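Local coordinates for antifreeze protein (Uncultured bacterium, PDB 6EIO) that binds ice, probably through two faces of its beta-helix, and so acts as an antifreeze protein, at residues 200-205 with 210-215; 26-31 with 146-151. One frame throughout, in Å; residues are numbered along the deposited sequence.

Interaction 1: 200-205 with 210-215; sequences ITFDTG and GRALAR. With SO4 (sulfate ion), chain F.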
# COMPACT_ATOMS: atom_id res chain seq x y z
N ILE A 200 -4.80 -7.73 4.76
CA ILE A 200 -4.63 -6.32 5.12
C ILE A 200 -5.86 -5.90 5.92
O ILE A 200 -6.99 -6.10 5.47
CB ILE A 200 -4.48 -5.41 3.88
CG1 ILE A 200 -3.31 -5.85 3.01
CG2 ILE A 200 -4.33 -3.97 4.33
CD1 ILE A 200 -3.25 -5.14 1.65
N THR A 201 -5.62 -5.31 7.09
CA THR A 201 -6.70 -4.82 7.95
C THR A 201 -6.51 -3.34 8.23
O THR A 201 -5.39 -2.91 8.55
CB THR A 201 -6.74 -5.60 9.26
OG1 THR A 201 -7.08 -6.95 8.95
CG2 THR A 201 -7.75 -5.01 10.26
N PHE A 202 -7.61 -2.59 8.13
CA PHE A 202 -7.66 -1.18 8.52
C PHE A 202 -8.67 -1.05 9.66
O PHE A 202 -9.84 -1.42 9.51
CB PHE A 202 -8.07 -0.26 7.34
CG PHE A 202 -6.95 0.03 6.32
CD1 PHE A 202 -6.63 -0.87 5.31
CD2 PHE A 202 -6.26 1.26 6.34
CE1 PHE A 202 -5.63 -0.59 4.40
CE2 PHE A 202 -5.27 1.54 5.41
CZ PHE A 202 -4.95 0.61 4.44
N ASP A 203 -8.21 -0.50 10.79
CA ASP A 203 -9.08 -0.28 11.93
C ASP A 203 -9.81 1.06 11.81
O ASP A 203 -9.55 1.86 10.90
CB ASP A 203 -8.27 -0.35 13.22
CG ASP A 203 -7.78 -1.73 13.55
OD1 ASP A 203 -8.26 -2.72 12.97
OD2 ASP A 203 -6.92 -1.81 14.45
N THR A 204 -10.75 1.29 12.73
CA THR A 204 -11.74 2.35 12.60
C THR A 204 -11.13 3.70 12.23
O THR A 204 -10.27 4.24 12.94
CB THR A 204 -12.51 2.49 13.91
OG1 THR A 204 -13.00 1.19 14.24
CG2 THR A 204 -13.66 3.47 13.76
N GLY A 205 -11.64 4.28 11.15
CA GLY A 205 -11.29 5.64 10.80
C GLY A 205 -9.96 5.81 10.10
O GLY A 205 -9.63 6.93 9.69
N GLY A 210 -3.82 5.66 -1.93
CA GLY A 210 -3.00 4.53 -2.36
C GLY A 210 -3.89 3.36 -2.74
O GLY A 210 -4.98 3.57 -3.28
N ARG A 211 -3.39 2.16 -2.47
CA ARG A 211 -4.12 0.93 -2.79
C ARG A 211 -3.80 -0.10 -1.74
O ARG A 211 -2.66 -0.20 -1.27
CB ARG A 211 -3.71 0.34 -4.15
CG ARG A 211 -3.86 1.30 -5.29
CD ARG A 211 -3.44 0.64 -6.59
NE ARG A 211 -3.50 1.58 -7.70
CZ ARG A 211 -2.60 2.52 -7.92
NH1 ARG A 211 -1.53 2.63 -7.12
NH2 ARG A 211 -2.74 3.34 -8.96
N ALA A 212 -4.80 -0.92 -1.42
CA ALA A 212 -4.64 -2.07 -0.52
C ALA A 212 -4.88 -3.32 -1.35
O ALA A 212 -6.02 -3.62 -1.68
CB ALA A 212 -5.61 -1.98 0.64
N LEU A 213 -3.79 -4.02 -1.69
CA LEU A 213 -3.82 -5.13 -2.64
C LEU A 213 -3.35 -6.39 -1.90
O LEU A 213 -2.15 -6.58 -1.69
CB LEU A 213 -2.93 -4.82 -3.85
CG LEU A 213 -3.19 -3.48 -4.53
CD1 LEU A 213 -2.23 -3.26 -5.68
CD2 LEU A 213 -4.64 -3.33 -5.01
N ALA A 214 -4.30 -7.23 -1.50
CA ALA A 214 -4.01 -8.46 -0.79
C ALA A 214 -4.13 -9.62 -1.78
O ALA A 214 -5.15 -9.79 -2.45
CB ALA A 214 -4.98 -8.65 0.37
N ARG A 215 -3.07 -10.41 -1.87
CA ARG A 215 -3.04 -11.50 -2.84
C ARG A 215 -3.90 -12.68 -2.41
O ARG A 215 -4.84 -13.08 -3.11
CB ARG A 215 -1.61 -11.95 -3.10
CG ARG A 215 -0.81 -10.92 -3.89
CD ARG A 215 0.61 -11.40 -4.18
NE ARG A 215 0.60 -12.71 -4.85
CZ ARG A 215 1.61 -13.55 -4.92
NH1 ARG A 215 2.78 -13.19 -4.43
NH2 ARG A 215 1.45 -14.74 -5.48
S SO4 F . 3.87 -17.14 -7.23
O1 SO4 F . 4.62 -18.39 -7.05
O2 SO4 F . 4.64 -16.23 -8.07
O3 SO4 F . 3.58 -16.55 -5.93
O4 SO4 F . 2.61 -17.46 -7.90
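I200 rests its CD1 against the backbone of strand 211-214, coming within 3.6 Å of L213 N and almost as near to A212 C and A214 N. The side chain is extended along chi2 (170°), which carries CD1 across to that backbone, with A212 CB and A214 CB each 4.1 Å from I200 CD1. In the conformer modelled here, F202 CE1 lies 4.0 Å from A212 CB, which meets the ring obliquely; a second conformer makes this touch less certain. No hydrogen bond crosses between the segments; the axes of strands 200-202 and 211-214 come no closer than 8.3 Å, and each strand finds its backbone partners in its own sheet.

The polar end is separate. R215 bends at chi3 (54°) and sends NH2 to O3 of a sulfate, probably a crystallisation ion, 2.8 Å away and nearly straight at 171°, with O3 at the guanidinium edge, in its plane. Y94 meets R215 in a cation-pi contact. A methionine here would probably leave the sulfate without this charged donor and Y94 without its cation.

Here alanines of one face take up I200 and F202 from another, inside the beta-helix that is the fold of ice-binding-like proteins.

Interaction 2: 26-31 with 146-151; sequences TPITLG and IFVIQI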
# COMPACT_ATOMS: atom_id res chain seq x y z
N THR A 26 12.84 2.16 -10.89
CA THR A 26 11.76 2.34 -11.85
C THR A 26 10.42 2.14 -11.13
O THR A 26 10.35 1.49 -10.08
CB THR A 26 11.87 1.32 -12.99
OG1 THR A 26 11.77 0.01 -12.44
CG2 THR A 26 13.17 1.49 -13.75
N PRO A 27 9.34 2.66 -11.69
CA PRO A 27 8.02 2.35 -11.13
C PRO A 27 7.79 0.84 -11.18
O PRO A 27 8.39 0.11 -11.97
CB PRO A 27 7.05 3.10 -12.06
CG PRO A 27 7.88 4.16 -12.70
CD PRO A 27 9.24 3.56 -12.85
N ILE A 28 6.90 0.39 -10.30
CA ILE A 28 6.44 -1.00 -10.30
C ILE A 28 5.13 -1.05 -11.08
O ILE A 28 4.11 -0.50 -10.63
CB ILE A 28 6.27 -1.54 -8.88
CG1 ILE A 28 7.63 -1.57 -8.20
CG2 ILE A 28 5.63 -2.94 -8.90
CD1 ILE A 28 7.57 -1.85 -6.74
N THR A 29 5.14 -1.70 -12.23
CA THR A 29 3.93 -1.85 -13.04
C THR A 29 2.89 -2.64 -12.26
O THR A 29 3.17 -3.76 -11.83
CB THR A 29 4.32 -2.63 -14.30
OG1 THR A 29 5.20 -1.84 -15.10
CG2 THR A 29 3.11 -2.98 -15.13
N LEU A 30 1.69 -2.07 -12.11
CA LEU A 30 0.57 -2.74 -11.46
C LEU A 30 -0.42 -3.32 -12.45
O LEU A 30 -1.37 -4.00 -12.05
CB LEU A 30 -0.17 -1.76 -10.53
CG LEU A 30 0.70 -1.12 -9.45
CD1 LEU A 30 -0.14 -0.12 -8.67
CD2 LEU A 30 1.34 -2.14 -8.52
N GLY A 31 -0.21 -3.07 -13.74
CA GLY A 31 -1.09 -3.65 -14.72
C GLY A 31 -2.55 -3.30 -14.47
O GLY A 31 -2.92 -2.14 -14.21
N ILE A 146 10.88 7.42 -6.97
CA ILE A 146 10.23 6.18 -6.58
C ILE A 146 10.83 5.67 -5.27
O ILE A 146 12.05 5.75 -5.05
CB ILE A 146 10.39 5.12 -7.70
CG1 ILE A 146 9.72 5.57 -9.00
CG2 ILE A 146 9.88 3.75 -7.25
CD1 ILE A 146 8.22 5.65 -8.95
N PHE A 147 9.96 5.13 -4.41
CA PHE A 147 10.32 4.57 -3.12
C PHE A 147 9.74 3.16 -3.05
O PHE A 147 8.52 3.00 -3.17
CB PHE A 147 9.73 5.41 -1.98
CG PHE A 147 9.97 6.90 -2.06
CD1 PHE A 147 9.18 7.70 -2.88
CD2 PHE A 147 10.93 7.52 -1.25
CE1 PHE A 147 9.34 9.08 -2.90
CE2 PHE A 147 11.07 8.90 -1.25
CZ PHE A 147 10.29 9.67 -2.09
N VAL A 148 10.60 2.16 -2.85
CA VAL A 148 10.18 0.76 -2.76
C VAL A 148 10.65 0.21 -1.42
O VAL A 148 11.84 0.28 -1.11
CB VAL A 148 10.76 -0.08 -3.91
CG1 VAL A 148 10.36 -1.55 -3.76
CG2 VAL A 148 10.32 0.48 -5.26
N ILE A 149 9.72 -0.37 -0.65
CA ILE A 149 10.04 -0.94 0.65
C ILE A 149 9.65 -2.41 0.66
O ILE A 149 8.49 -2.76 0.45
CB ILE A 149 9.37 -0.20 1.80
CG1 ILE A 149 9.79 1.26 1.80
CG2 ILE A 149 9.78 -0.84 3.12
CD1 ILE A 149 8.98 2.12 2.73
N GLN A 150 10.65 -3.26 0.89
CA GLN A 150 10.49 -4.71 0.94
C GLN A 150 10.43 -5.13 2.41
O GLN A 150 11.31 -4.75 3.19
CB GLN A 150 11.70 -5.41 0.32
CG GLN A 150 11.95 -5.01 -1.12
CD GLN A 150 13.28 -5.49 -1.64
OE1 GLN A 150 14.27 -5.58 -0.89
NE2 GLN A 150 13.34 -5.78 -2.92
N ILE A 151 9.41 -5.90 2.79
CA ILE A 151 9.18 -6.23 4.19
C ILE A 151 9.02 -7.74 4.33
O ILE A 151 8.07 -8.32 3.81
CB ILE A 151 7.95 -5.48 4.75
CG1 ILE A 151 8.14 -3.97 4.56
CG2 ILE A 151 7.73 -5.84 6.21
CD1 ILE A 151 6.86 -3.20 4.65
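T26 O accepts a hydrogen bond from R100 NH1 and also lies against CG2 of I146, 3.7 Å away. The same guanidinium gives NH2 to P27 O, so R100 binds two successive carbonyls and holds the T26-P27 backbone where it runs past I146. This is the N-terminal extended segment of an ice-binding-like beta-helix, crossing one face of the solenoid on its way to strand 36-40; residues 26-31 themselves have no regular secondary structure.

No hydrogen bond joins the two segments; the side-chain-to-side-chain contacts are apolar, and I146 also packs on the T26-P27 peptide. I146, just ahead of strand 147-151, does most of the work. With chi2 at -68° its CD1 is folded over rather than extended, and it ends 4.0 Å from P27 CA and equally far from P27 CG; the two side chains cross at about a right angle. Its CG1 packs nearer the backbone, 4.0 Å from P27 N, so the isoleucine follows that peptide along much of its length. P27 also touches Y175 on the next strand.

V148 points the same way from the strand, one alternation further on, and I28 extends its CD1 to it. A93, D96 and A97 of helix 81-99 also touch I28, as does R100, so it sits between helix 81-99 and strand 147-151. The two residues meet tip to tip: I28 CD1 comes to V148 CG2 at 3.9 Å and to V148 CG1 at 4.1 Å, resting against both branches.

Overall arrangement
The centres of the two interactions lie about 17 Å apart, and they meet directly where R211 NH1 packs 3.4 Å from L30 CD1. R211 itself points away from the I200 strand, bonding through NH1 to T193 OG1 and through NH2 to N34 O. Strands 147-151 and 207-214 belong to one run of parallel strands, linked through 174-178 and 193-196. Interaction 1 packs the inner side of that run against the sheet of strand 200-202, whereas interaction 2 lays the N-terminal segment on its outer side. Helix 81-99 serves both: I90 touches L213, and A93 touches I28 and L30. The sulfate belongs to interaction 1 alone, at R215.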